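PDB 5GKM: AT5g51070/K3K7_27 from Arabidopsis thaliana, which probably acts as an ATP-hydrolysing chaperone of the Clp protease system (ClpD), represented here by its all-helical N-terminal domain. Local coordinates for residues D31-Q36 and M93-S98; H37-L42 and V125-V130; D60-A65 and K140-N145; W67-E72 and G136-R141; N74-Q79 and D132-R137. All coordinates share one frame; numbering follows the deposited sequence.

How the interactions relate
Interaction 2 lies in the buried centre of the domain, about 3 Å from the chain centre, and is wholly apolar; the other four are only partly buried and lie 10 to 14 Å out. Interactions 1 and 2 share helix 35-45, the first just ahead of it through backbone bonds, the second further along through leucines. Interactions 3 and 4 join the same pair, helices 59-71 and 134-142, passing from small aliphatic packing at one end to arginines laid over an isoleucine at the other. Interaction 5 continues along helix 134-142 to its N-terminus, where charges and waters take over; Trp70 NE1 bonded to Asp76 OD2 ties it to interaction 4.

Interaction 1. Residues D31-Q36 and M93-S98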
# COMPACT_ATOMS: atom_id res chain seq x y z
N ASP A 31 -9.82 -12.26 -0.46
CA ASP A 31 -10.27 -12.26 0.91
C ASP A 31 -9.20 -11.90 1.96
O ASP A 31 -9.40 -12.11 3.09
CB ASP A 31 -10.84 -13.61 1.28
CG ASP A 31 -12.01 -14.00 0.42
OD1 ASP A 31 -13.00 -13.28 0.40
OD2 ASP A 31 -11.90 -15.04 -0.23
N MET A 32 -8.10 -11.37 1.48
CA MET A 32 -7.04 -10.89 2.31
C MET A 32 -6.27 -9.83 1.54
O MET A 32 -6.10 -9.95 0.41
CB MET A 32 -6.15 -12.05 2.66
CG MET A 32 -4.98 -11.64 3.46
SD MET A 32 -4.10 -13.05 4.09
CE MET A 32 -4.91 -13.07 5.66
N VAL A 33 -5.79 -8.83 2.25
CA VAL A 33 -5.07 -7.75 1.61
C VAL A 33 -3.59 -8.07 1.58
O VAL A 33 -2.97 -8.21 2.58
CB VAL A 33 -5.22 -6.48 2.44
CG1 VAL A 33 -4.43 -5.35 1.84
CG2 VAL A 33 -6.66 -6.08 2.55
N TYR A 34 -3.05 -8.22 0.39
CA TYR A 34 -1.64 -8.41 0.21
C TYR A 34 -1.02 -7.07 -0.25
O TYR A 34 -1.69 -6.13 -0.38
CB TYR A 34 -1.33 -9.55 -0.74
CG TYR A 34 -1.53 -10.94 -0.18
CD1 TYR A 34 -2.76 -11.52 -0.15
CD2 TYR A 34 -0.47 -11.65 0.29
CE1 TYR A 34 -2.92 -12.79 0.35
CE2 TYR A 34 -0.61 -12.92 0.81
CZ TYR A 34 -1.85 -13.48 0.85
OH TYR A 34 -1.97 -14.76 1.32
N THR A 35 0.29 -7.04 -0.41
CA THR A 35 0.95 -5.77 -0.55
C THR A 35 0.63 -5.04 -1.84
O THR A 35 0.70 -3.87 -1.88
CB THR A 35 2.45 -5.81 -0.26
OG1 THR A 35 3.07 -6.81 -1.05
CG2 THR A 35 2.64 -6.09 1.16
N GLN A 36 0.36 -5.78 -2.89
CA GLN A 36 -0.08 -5.12 -4.12
C GLN A 36 -1.43 -4.39 -3.94
O GLN A 36 -1.70 -3.45 -4.58
CB GLN A 36 -0.10 -6.08 -5.32
CG GLN A 36 -1.19 -7.13 -5.30
CD GLN A 36 -0.80 -8.39 -4.56
OE1 GLN A 36 0.09 -8.41 -3.76
NE2 GLN A 36 -1.49 -9.45 -4.88
N MET A 93 -12.03 -7.23 6.20
CA MET A 93 -10.94 -8.08 5.50
C MET A 93 -9.42 -7.92 6.13
O MET A 93 -9.12 -6.97 6.67
CB MET A 93 -10.74 -7.56 4.09
CG MET A 93 -9.92 -8.54 3.25
SD MET A 93 -9.59 -7.91 1.60
CE MET A 93 -11.25 -8.01 1.03
N PRO A 94 -8.97 -9.14 6.46
CA PRO A 94 -7.70 -9.24 7.13
C PRO A 94 -6.56 -8.88 6.21
O PRO A 94 -6.69 -8.87 5.05
CB PRO A 94 -7.61 -10.71 7.52
CG PRO A 94 -8.40 -11.41 6.48
CD PRO A 94 -9.53 -10.48 6.21
N PHE A 95 -5.44 -8.61 6.85
CA PHE A 95 -4.21 -8.24 6.19
C PHE A 95 -3.22 -9.38 6.22
O PHE A 95 -3.11 -10.05 7.17
CB PHE A 95 -3.59 -7.03 6.87
CG PHE A 95 -4.51 -5.85 6.89
CD1 PHE A 95 -4.68 -5.12 5.78
CD2 PHE A 95 -5.20 -5.51 7.99
CE1 PHE A 95 -5.53 -4.10 5.75
CE2 PHE A 95 -6.05 -4.44 7.98
CZ PHE A 95 -6.23 -3.75 6.85
N SER A 96 -2.48 -9.55 5.14
CA SER A 96 -1.50 -10.61 5.06
C SER A 96 -0.30 -10.34 5.96
O SER A 96 -0.11 -9.30 6.40
CB SER A 96 -1.04 -10.80 3.65
OG SER A 96 -0.21 -9.81 3.25
N ILE A 97 0.50 -11.39 6.20
CA ILE A 97 1.68 -11.23 7.00
C ILE A 97 2.55 -10.20 6.34
O ILE A 97 3.06 -9.38 6.98
CB ILE A 97 2.44 -12.56 7.04
CG1 ILE A 97 1.68 -13.50 7.93
CG2 ILE A 97 3.85 -12.41 7.56
CD1 ILE A 97 2.03 -14.96 7.68
N SER A 98 2.70 -10.32 5.04
CA SER A 98 3.59 -9.19 4.35
C SER A 98 3.06 -7.68 4.59
O SER A 98 3.78 -6.81 4.82
CB SER A 98 3.68 -9.54 2.86
OG SER A 98 2.39 -9.76 2.26
O HOH W 1 2.26 -9.31 -0.20
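Asp31 meets Pro94 through its backbone, the carbonyl O lying 3.5 Å from Pro94 CD. Met32 swings CG anti to its backbone N (chi1 176°), which carries the thioether across to the other segment: SD reaches 3.8 Å from Ser96 CB, and CE closes on Pro94 CG, the two side chains crossing nearly at right angles. Val33 forms a single parallel beta bridge with Phe95. Its N donates to Pro94 O (2.9 Å) in the carbonyl plane, and its O receives Ser96 N at the same length, the donor tilted from that plane. Beyond the bridge, Val33 CB rests 3.6 Å from Phe95 CD1, the side chains pointing the same way. Tyr34, N-cap of helix 35-45, offers one ring face to Ser96 CB, a CH-pi contact 3.7 Å from the centroid, while its hydroxyl bonds Glu81 N. Thr35 turns CG2 to Ser98, and OG1 is held by Asp131. Ser96 is itself the N-cap of helix 97-112. Two nearly straight backbone bonds, flanked by Met32, Phe95 and the Tyr34 ring, thus fix the register of two chains just ahead of the N-caps Tyr34 and Ser96.

Interaction 2. Residues H37-L42 and V125-V130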
# COMPACT_ATOMS: atom_id res chain seq x y z
N HIS A 37 -2.27 -4.93 -3.08
CA HIS A 37 -3.50 -4.29 -2.75
C HIS A 37 -3.33 -3.03 -1.95
O HIS A 37 -4.03 -2.09 -2.10
CB HIS A 37 -4.49 -5.25 -2.11
CG HIS A 37 -4.58 -6.56 -2.82
ND1 HIS A 37 -4.34 -7.74 -2.23
CD2 HIS A 37 -4.86 -6.84 -4.14
CE1 HIS A 37 -4.47 -8.71 -3.12
NE2 HIS A 37 -4.80 -8.16 -4.29
N LEU A 38 -2.38 -3.09 -1.04
CA LEU A 38 -2.02 -1.90 -0.29
C LEU A 38 -1.50 -0.80 -1.25
O LEU A 38 -1.79 0.33 -1.08
CB LEU A 38 -0.96 -2.25 0.74
CG LEU A 38 -0.52 -1.07 1.59
CD1 LEU A 38 -1.68 -0.41 2.34
CD2 LEU A 38 0.57 -1.50 2.54
N LEU A 39 -0.77 -1.23 -2.24
CA LEU A 39 -0.29 -0.27 -3.22
C LEU A 39 -1.47 0.39 -3.90
O LEU A 39 -1.48 1.55 -4.06
CB LEU A 39 0.62 -0.95 -4.24
CG LEU A 39 1.08 -0.07 -5.39
CD1 LEU A 39 1.91 1.12 -4.93
CD2 LEU A 39 1.88 -0.92 -6.36
N LEU A 40 -2.47 -0.40 -4.24
CA LEU A 40 -3.65 0.16 -4.84
C LEU A 40 -4.37 1.16 -3.92
O LEU A 40 -4.77 2.16 -4.34
CB LEU A 40 -4.63 -0.92 -5.30
CG LEU A 40 -4.16 -1.85 -6.41
CD1 LEU A 40 -5.22 -2.88 -6.77
CD2 LEU A 40 -3.80 -1.08 -7.66
N GLY A 41 -4.47 0.83 -2.65
CA GLY A 41 -5.08 1.74 -1.72
C GLY A 41 -4.37 3.07 -1.58
O GLY A 41 -4.97 4.07 -1.47
N LEU A 42 -3.05 3.00 -1.57
CA LEU A 42 -2.27 4.22 -1.52
C LEU A 42 -2.42 5.07 -2.75
O LEU A 42 -2.50 6.23 -2.66
CB LEU A 42 -0.78 3.90 -1.33
CG LEU A 42 -0.39 3.30 0.03
CD1 LEU A 42 0.99 2.69 -0.07
CD2 LEU A 42 -0.45 4.27 1.18
N VAL A 125 7.07 4.04 2.20
CA VAL A 125 8.47 3.73 2.40
C VAL A 125 8.58 2.29 2.85
O VAL A 125 9.41 1.60 2.42
CB VAL A 125 9.17 4.66 3.40
CG1 VAL A 125 10.63 4.24 3.59
CG2 VAL A 125 9.12 6.07 2.86
N GLY A 126 7.67 1.89 3.71
CA GLY A 126 7.66 0.51 4.15
C GLY A 126 7.39 -0.44 3.02
O GLY A 126 8.02 -1.42 2.90
N LEU A 127 6.42 -0.09 2.20
CA LEU A 127 6.00 -0.95 1.16
C LEU A 127 7.13 -1.21 0.20
O LEU A 127 7.29 -2.29 -0.30
CB LEU A 127 4.81 -0.33 0.45
CG LEU A 127 4.17 -1.02 -0.74
CD1 LEU A 127 3.68 -2.38 -0.29
CD2 LEU A 127 3.00 -0.22 -1.29
N PHE A 128 7.92 -0.18 -0.02
CA PHE A 128 8.94 -0.24 -1.03
C PHE A 128 10.28 -0.69 -0.47
O PHE A 128 11.24 -0.62 -1.16
CB PHE A 128 9.12 1.13 -1.71
CG PHE A 128 7.87 1.63 -2.40
CD1 PHE A 128 6.98 0.73 -2.91
CD2 PHE A 128 7.59 2.98 -2.53
CE1 PHE A 128 5.83 1.14 -3.51
CE2 PHE A 128 6.42 3.41 -3.14
CZ PHE A 128 5.55 2.47 -3.60
N THR A 129 10.32 -1.04 0.80
CA THR A 129 11.53 -1.58 1.41
C THR A 129 11.42 -2.93 2.08
O THR A 129 12.40 -3.58 2.20
CB THR A 129 12.16 -0.61 2.40
OG1 THR A 129 11.24 -0.27 3.41
CG2 THR A 129 12.62 0.66 1.72
N VAL A 130 10.26 -3.31 2.56
CA VAL A 130 10.13 -4.56 3.29
C VAL A 130 9.10 -5.58 2.81
O VAL A 130 8.80 -6.50 3.53
CB VAL A 130 9.90 -4.32 4.80
CG1 VAL A 130 10.98 -3.44 5.35
CG2 VAL A 130 8.52 -3.78 5.08
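Leu127 projects from helix 120-130 into the flank of helix 35-45 and carries most of this contact. All the links between the two segments are apolar, and no polar group takes part across them. Leu127 CD2 does most of the work: it sits 3.7 Å from Leu42 CD1, the two side chains sliding past each other in opposite directions, and 3.9 Å from Leu39 CB, where the side chains cross at about a right angle. It also comes within 3.8 Å of Leu39 CA, so the methyl rests against the helix backbone itself. The second branch, CD1, is met more loosely by Leu38 CD2 at 4.3 Å, and it also packs on Thr35. With CG anti to the backbone N (chi1 178°), Leu127 extends outward far enough to settle among Thr35, Leu38, Leu39 and Leu42.

The aromatic part is small: Leu39 CD1 approaches the edge of the Phe128 ring, 4.1 Å from CZ, while the ring also packs on Met146, Leu149 and Thr150 of helix 146-158.

The axes of the two short segments run 11.0 Å apart at -152°, roughly antiparallel. Leu127 fits as a knob into a hole formed by Thr35, Leu38, Leu39 and Leu42, at the buried centre of the helical bundle that makes up this Clp N-terminal domain.

Interaction 3. Residues D60-A65 and K140-N145; sequences DKAREA and KRLGAN
Leu142 and Ala65 bury the most surface in this contact, with Arg141 next. Leu142, in the last turn of helix 134-142, straddles the side of helix 59-71 with its two methyls. CD1 lies 4.2 Å from Ala62 CB, and CD2 touches both Lys61 O at 3.8 Å and Ala65 CB at 4.1 Å. With CB already pointing at helix 59-71, the chi1 of -57° sets CD1 on Ala62 and CD2 on Lys61 and Ala65. Ala65 is the small residue that lets the backbones draw near: its CA is 6.5 Å from that of Arg141. Its CB meets Arg141 CG at 3.9 Å, so the arginine contributes aliphatic carbon here; beyond CG its chain bends twice and takes the guanidinium off to Ser68. Ala62 also packs on Leu40 and Ile43 of helix 35-45, while Leu142 is backed by Ile57. The leucine fork thus lies over the small side chains of Ala62 and Ala65. The helix closes in a Schellman motif, Gly143 adopting positive phi (73°), and Asn145 then N-caps helix 146-158 through OD1 to Leu148 N: a Schellman C-cap followed directly by an N-capped helix, in the Clp N-terminal domain.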
# COMPACT_ATOMS: atom_id res chain seq x y z
N ASP A 60 -6.52 3.54 -12.29
CA ASP A 60 -6.97 2.61 -13.30
C ASP A 60 -5.90 1.80 -13.94
O ASP A 60 -6.02 0.64 -14.15
CB ASP A 60 -7.85 3.32 -14.31
CG ASP A 60 -9.23 3.67 -13.73
OD1 ASP A 60 -9.87 2.82 -13.04
OD2 ASP A 60 -9.62 4.82 -13.90
N LYS A 61 -4.81 2.46 -14.24
CA LYS A 61 -3.68 1.75 -14.78
C LYS A 61 -3.11 0.76 -13.79
O LYS A 61 -2.81 -0.31 -14.13
CB LYS A 61 -2.59 2.73 -15.20
CG LYS A 61 -2.95 3.58 -16.40
CD LYS A 61 -3.04 2.75 -17.65
CE LYS A 61 -3.08 3.66 -18.88
NZ LYS A 61 -4.47 4.17 -19.03
N ALA A 62 -3.01 1.19 -12.55
CA ALA A 62 -2.51 0.30 -11.52
C ALA A 62 -3.40 -0.92 -11.34
O ALA A 62 -2.92 -1.98 -11.27
CB ALA A 62 -2.30 1.04 -10.21
N ARG A 63 -4.69 -0.74 -11.36
CA ARG A 63 -5.60 -1.87 -11.26
C ARG A 63 -5.48 -2.89 -12.42
O ARG A 63 -5.46 -4.05 -12.18
CB ARG A 63 -7.04 -1.37 -11.22
CG ARG A 63 -7.44 -0.66 -9.97
CD ARG A 63 -8.87 -0.17 -10.12
NE ARG A 63 -9.38 0.44 -8.91
CZ ARG A 63 -10.13 1.51 -8.89
NH1 ARG A 63 -10.50 2.04 -10.04
NH2 ARG A 63 -10.51 2.04 -7.76
N GLU A 64 -5.29 -2.41 -13.63
CA GLU A 64 -5.05 -3.31 -14.75
C GLU A 64 -3.82 -4.15 -14.58
O GLU A 64 -3.81 -5.30 -14.91
CB GLU A 64 -4.89 -2.52 -16.03
CG GLU A 64 -6.15 -1.86 -16.47
CD GLU A 64 -5.98 -0.85 -17.58
OE1 GLU A 64 -4.93 -0.83 -18.21
OE2 GLU A 64 -6.95 -0.10 -17.81
N ALA A 65 -2.78 -3.52 -14.07
CA ALA A 65 -1.57 -4.21 -13.88
C ALA A 65 -1.75 -5.31 -12.88
O ALA A 65 -1.26 -6.37 -13.07
CB ALA A 65 -0.49 -3.25 -13.42
N LYS A 140 7.03 -2.33 -11.92
CA LYS A 140 7.76 -2.70 -13.11
C LYS A 140 6.83 -2.75 -14.31
O LYS A 140 7.17 -2.31 -15.35
CB LYS A 140 8.48 -4.03 -12.94
CG LYS A 140 9.24 -4.48 -14.17
CD LYS A 140 10.00 -5.76 -13.93
CE LYS A 140 11.07 -5.97 -15.00
NZ LYS A 140 11.21 -7.40 -15.38
N ARG A 141 5.66 -3.29 -14.12
CA ARG A 141 4.70 -3.33 -15.18
C ARG A 141 4.28 -1.94 -15.60
O ARG A 141 4.02 -1.70 -16.73
CB ARG A 141 3.52 -4.22 -14.80
CG ARG A 141 2.42 -4.28 -15.82
CD ARG A 141 2.85 -5.18 -16.97
NE ARG A 141 3.03 -6.58 -16.64
CZ ARG A 141 2.10 -7.51 -16.79
NH1 ARG A 141 0.92 -7.17 -17.23
NH2 ARG A 141 2.33 -8.75 -16.49
N LEU A 142 4.20 -1.03 -14.65
CA LEU A 142 3.87 0.36 -14.96
C LEU A 142 5.06 1.19 -15.46
O LEU A 142 4.87 2.29 -15.79
CB LEU A 142 3.22 1.06 -13.76
CG LEU A 142 1.97 0.40 -13.22
CD1 LEU A 142 1.50 0.96 -11.89
CD2 LEU A 142 0.86 0.53 -14.23
N GLY A 143 6.25 0.63 -15.51
CA GLY A 143 7.39 1.39 -15.95
C GLY A 143 7.93 2.43 -14.98
O GLY A 143 8.56 3.37 -15.36
N ALA A 144 7.69 2.20 -13.70
CA ALA A 144 8.02 3.16 -12.67
C ALA A 144 9.25 2.71 -11.92
O ALA A 144 9.57 1.57 -11.90
CB ALA A 144 6.86 3.35 -11.72
N ASN A 145 9.93 3.65 -11.29
CA ASN A 145 11.12 3.32 -10.52
C ASN A 145 10.85 3.43 -9.05
O ASN A 145 10.66 4.46 -8.58
CB ASN A 145 12.21 4.31 -10.92
CG ASN A 145 13.55 4.06 -10.25
OD1 ASN A 145 13.66 3.72 -9.12
ND2 ASN A 145 14.58 4.30 -11.00

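Interaction 4. Residues W67-E72 and G136-R141; sequences WSIWDE and GRVLKR
Ile69 pushes from helix 59-71 between two arginines of helix 134-142 and can be followed outward branch by branch. At CB the side chain divides. CG2, anti to the backbone N, lies over one face of the Arg137 guanidinium, 3.6 Å from NH2. CG1, anti to the carbonyl carbon, lies over a face of the Arg141 guanidinium, 3.7 Å from its NH2. The tip, CD1, reaches the helix backbone, 3.6 Å from Arg137 O and 3.9 Å from Val138 CA. Beside it, Trp70 brings its ring edge to Val138 CG2, which is 3.6 Å from CZ3. Ile69 CG2 and Arg137 CZ both sit over one face of that indole, near its rim, the ring and guanidinium planes being 59° apart. Arg141 NH1 donates close to the plane of its guanidinium to Ser68 OG, 3.0 Å away, with an N-H...O angle of 155°. The axes of the two short segments pass 10.4 Å apart at 133°. Flat cationic groups thus cover the isoleucine by their faces, keeping N-H groups at their edges for polar partners, as Arg141 does with Ser68. Two exposed arginines cover the isoleucine at the surface.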
# COMPACT_ATOMS: atom_id res chain seq x y z
N TRP A 67 -4.42 -6.93 -11.83
CA TRP A 67 -5.25 -7.99 -12.30
C TRP A 67 -4.45 -8.88 -13.24
O TRP A 67 -4.40 -10.10 -13.07
CB TRP A 67 -6.48 -7.43 -13.00
CG TRP A 67 -7.31 -8.55 -13.60
CD1 TRP A 67 -7.40 -8.90 -14.92
CD2 TRP A 67 -8.15 -9.51 -12.90
NE1 TRP A 67 -8.21 -9.96 -15.08
CE2 TRP A 67 -8.69 -10.38 -13.92
CE3 TRP A 67 -8.52 -9.70 -11.59
CZ2 TRP A 67 -9.55 -11.42 -13.61
CZ3 TRP A 67 -9.37 -10.76 -11.30
CH2 TRP A 67 -9.86 -11.60 -12.29
N SER A 68 -3.73 -8.23 -14.14
CA SER A 68 -2.99 -8.98 -15.10
C SER A 68 -1.93 -9.87 -14.46
O SER A 68 -1.80 -11.04 -14.78
CB SER A 68 -2.38 -8.03 -16.09
OG SER A 68 -1.63 -8.77 -16.98
N ILE A 69 -1.19 -9.31 -13.54
CA ILE A 69 -0.09 -10.06 -12.95
C ILE A 69 -0.49 -11.29 -12.16
O ILE A 69 0.09 -12.31 -12.32
CB ILE A 69 0.81 -9.11 -12.09
CG1 ILE A 69 1.43 -8.07 -12.99
CG2 ILE A 69 1.94 -9.85 -11.42
CD1 ILE A 69 1.97 -6.91 -12.24
N TRP A 70 -1.50 -11.13 -11.33
CA TRP A 70 -1.97 -12.16 -10.44
C TRP A 70 -3.12 -12.99 -10.94
O TRP A 70 -3.32 -14.07 -10.42
CB TRP A 70 -2.33 -11.57 -9.07
CG TRP A 70 -1.09 -11.32 -8.26
CD1 TRP A 70 -0.43 -12.22 -7.45
CD2 TRP A 70 -0.26 -10.13 -8.23
NE1 TRP A 70 0.69 -11.68 -6.91
CE2 TRP A 70 0.86 -10.44 -7.35
CE3 TRP A 70 -0.34 -8.89 -8.77
CZ2 TRP A 70 1.86 -9.53 -7.10
CZ3 TRP A 70 0.66 -7.99 -8.51
CH2 TRP A 70 1.76 -8.32 -7.71
N ASP A 71 -3.92 -12.47 -11.88
CA ASP A 71 -5.14 -13.19 -12.26
C ASP A 71 -5.32 -13.72 -13.68
O ASP A 71 -6.19 -14.52 -13.91
CB ASP A 71 -6.37 -12.42 -11.84
CG ASP A 71 -6.70 -12.60 -10.37
OD1 ASP A 71 -6.17 -11.86 -9.55
OD2 ASP A 71 -7.45 -13.51 -10.07
N GLU A 72 -4.49 -13.28 -14.61
CA GLU A 72 -4.67 -13.68 -16.00
C GLU A 72 -3.89 -14.95 -16.41
O GLU A 72 -4.19 -15.52 -17.40
CB GLU A 72 -4.37 -12.51 -16.91
CG GLU A 72 -5.47 -11.44 -16.82
CD GLU A 72 -6.75 -11.77 -17.62
OE1 GLU A 72 -7.01 -12.92 -17.85
OE2 GLU A 72 -7.44 -10.88 -18.04
N GLY A 136 6.87 -4.20 -6.30
CA GLY A 136 7.80 -4.06 -7.37
C GLY A 136 7.30 -4.62 -8.66
O GLY A 136 7.58 -4.05 -9.66
N ARG A 137 6.60 -5.73 -8.62
CA ARG A 137 6.11 -6.28 -9.86
C ARG A 137 5.14 -5.35 -10.55
O ARG A 137 5.15 -5.23 -11.73
CB ARG A 137 5.45 -7.61 -9.62
CG ARG A 137 6.38 -8.65 -9.03
CD ARG A 137 5.63 -9.90 -8.64
NE ARG A 137 5.30 -10.69 -9.80
CZ ARG A 137 4.58 -11.80 -9.75
NH1 ARG A 137 4.14 -12.24 -8.60
NH2 ARG A 137 4.32 -12.48 -10.84
N VAL A 138 4.25 -4.75 -9.79
CA VAL A 138 3.34 -3.80 -10.33
C VAL A 138 4.03 -2.56 -10.89
O VAL A 138 3.74 -2.12 -11.93
CB VAL A 138 2.35 -3.34 -9.25
CG1 VAL A 138 1.37 -2.32 -9.78
CG2 VAL A 138 1.63 -4.51 -8.66
N LEU A 139 4.98 -2.03 -10.12
CA LEU A 139 5.68 -0.86 -10.57
C LEU A 139 6.46 -1.15 -11.86
O LEU A 139 6.52 -0.35 -12.72
CB LEU A 139 6.54 -0.25 -9.47
CG LEU A 139 5.76 0.27 -8.27
CD1 LEU A 139 6.70 0.74 -7.18
CD2 LEU A 139 4.87 1.44 -8.62
N LYS A 140 7.03 -2.33 -11.92
CA LYS A 140 7.76 -2.70 -13.11
C LYS A 140 6.83 -2.75 -14.31
O LYS A 140 7.17 -2.31 -15.35
CB LYS A 140 8.48 -4.03 -12.94
CG LYS A 140 9.24 -4.48 -14.17
CD LYS A 140 10.00 -5.76 -13.93
CE LYS A 140 11.07 -5.97 -15.00
NZ LYS A 140 11.21 -7.40 -15.38
N ARG A 141 5.66 -3.29 -14.12
CA ARG A 141 4.70 -3.33 -15.18
C ARG A 141 4.28 -1.94 -15.60
O ARG A 141 4.02 -1.70 -16.73
CB ARG A 141 3.52 -4.22 -14.80
CG ARG A 141 2.42 -4.28 -15.82
CD ARG A 141 2.85 -5.18 -16.97
NE ARG A 141 3.03 -6.58 -16.64
CZ ARG A 141 2.10 -7.51 -16.79
NH1 ARG A 141 0.92 -7.17 -17.23
NH2 ARG A 141 2.33 -8.75 -16.49

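Interaction 5. Residues N74-Q79 and D132-R137; sequences NSDSKQ and DGSAGR
Asp76 and Arg137 meet in a long salt bridge, OD2 to NH1 at 3.7 Å, with OD2 at the edge of the guanidinium and the two flat groups turned 80° apart. A water fills in between, donating to Asp76 OD2 (2.7 Å) and to Ser134 OG (2.8 Å) while accepting more distantly from Lys78 NZ and Arg137 NH1. A second water joins Lys78 O to Asp132 OD2, donating to both. Gln79 NE2 is 3.1 Å from Ser134 OG, but at an angle too poor for a bond; Gln79 OE1 receives Gln36 NE2.

Behind this shell, each carboxylate is held by the backbone N two residues on. Asp76 OD1 accepts Lys78 N (3.1 Å) in an Asx turn, the donor coming from above the carboxylate plane, inside a type I turn from Asp76 to Gln79. Lys78, bent at chi3 and chi4, curls back to place NZ 2.9 Å from Asp76 OD1, on its syn lone pair, a salt bridge that completes the Asp76-Lys78-Arg137 network. Asp132 OD1 makes the matching Asx turn to Ser134 N (3.0 Å). The loop following helix 59-71 is thereby laid against the start of helix 134-142, with Trp70 of the former helix bonding Asp76 and Thr35 and Gln36 of helix 35-45 packing on Ser134.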
# COMPACT_ATOMS: atom_id res chain seq x y z
N ASN A 74 -0.88 -17.87 -14.09
CA ASN A 74 -0.79 -18.60 -12.85
C ASN A 74 -0.91 -17.69 -11.62
O ASN A 74 -0.50 -16.58 -11.67
CB ASN A 74 0.48 -19.43 -12.77
CG ASN A 74 0.52 -20.53 -13.80
OD1 ASN A 74 -0.45 -21.19 -14.00
ND2 ASN A 74 1.67 -20.74 -14.38
N SER A 75 -1.47 -18.23 -10.56
CA SER A 75 -1.57 -17.59 -9.28
C SER A 75 -0.24 -17.57 -8.54
O SER A 75 0.69 -18.19 -8.94
CB SER A 75 -2.63 -18.24 -8.41
OG SER A 75 -2.37 -19.57 -8.13
N ASP A 76 -0.17 -16.79 -7.46
CA ASP A 76 1.07 -16.55 -6.77
C ASP A 76 1.22 -17.51 -5.59
O ASP A 76 0.45 -17.47 -4.66
CB ASP A 76 1.06 -15.10 -6.26
CG ASP A 76 2.39 -14.63 -5.67
OD1 ASP A 76 3.24 -15.44 -5.38
OD2 ASP A 76 2.56 -13.42 -5.52
N SER A 77 2.26 -18.34 -5.63
CA SER A 77 2.45 -19.38 -4.63
C SER A 77 2.63 -18.83 -3.24
O SER A 77 2.37 -19.49 -2.28
CB SER A 77 3.67 -20.22 -4.99
OG SER A 77 3.46 -20.98 -6.17
N LYS A 78 3.07 -17.59 -3.19
CA LYS A 78 3.41 -16.90 -1.96
C LYS A 78 2.21 -16.34 -1.23
O LYS A 78 2.36 -15.81 -0.18
CB LYS A 78 4.38 -15.74 -2.24
CG LYS A 78 5.77 -16.14 -2.61
CD LYS A 78 6.67 -14.96 -2.58
CE LYS A 78 6.13 -13.85 -3.47
NZ LYS A 78 5.79 -14.23 -4.85
N GLN A 79 1.04 -16.41 -1.83
CA GLN A 79 -0.12 -15.71 -1.32
C GLN A 79 -1.27 -16.67 -1.14
O GLN A 79 -2.28 -16.55 -1.72
CB GLN A 79 -0.52 -14.53 -2.26
CG GLN A 79 0.62 -13.57 -2.56
CD GLN A 79 0.18 -12.19 -3.04
OE1 GLN A 79 -0.92 -12.00 -3.44
NE2 GLN A 79 1.11 -11.24 -3.00
N ASP A 132 7.18 -8.36 -0.13
CA ASP A 132 7.49 -9.70 -0.69
C ASP A 132 7.87 -9.67 -2.16
O ASP A 132 8.05 -10.69 -2.76
CB ASP A 132 6.39 -10.74 -0.46
CG ASP A 132 5.09 -10.42 -1.16
OD1 ASP A 132 5.05 -9.40 -1.80
OD2 ASP A 132 4.14 -11.20 -1.05
N GLY A 133 8.04 -8.48 -2.68
CA GLY A 133 8.30 -8.25 -4.06
C GLY A 133 7.08 -7.92 -4.89
O GLY A 133 7.19 -7.55 -6.01
N SER A 134 5.92 -8.02 -4.28
CA SER A 134 4.69 -7.74 -5.00
C SER A 134 4.58 -6.32 -5.50
O SER A 134 4.24 -6.14 -6.60
CB SER A 134 3.48 -8.11 -4.15
OG SER A 134 3.57 -9.44 -3.77
N ALA A 135 4.91 -5.36 -4.69
CA ALA A 135 4.80 -3.97 -5.16
C ALA A 135 5.68 -3.67 -6.35
O ALA A 135 5.28 -3.02 -7.25
CB ALA A 135 5.10 -2.99 -4.03
N GLY A 136 6.87 -4.20 -6.30
CA GLY A 136 7.80 -4.06 -7.37
C GLY A 136 7.30 -4.62 -8.66
O GLY A 136 7.58 -4.05 -9.66
N ARG A 137 6.60 -5.73 -8.62
CA ARG A 137 6.11 -6.28 -9.86
C ARG A 137 5.14 -5.35 -10.55
O ARG A 137 5.15 -5.23 -11.73
CB ARG A 137 5.45 -7.61 -9.62
CG ARG A 137 6.38 -8.65 -9.03
CD ARG A 137 5.63 -9.90 -8.64
NE ARG A 137 5.30 -10.69 -9.80
CZ ARG A 137 4.58 -11.80 -9.75
NH1 ARG A 137 4.14 -12.24 -8.60
NH2 ARG A 137 4.32 -12.48 -10.84
O HOH W 2 4.46 -11.44 -5.46
O HOH W 3 3.31 -13.20 0.78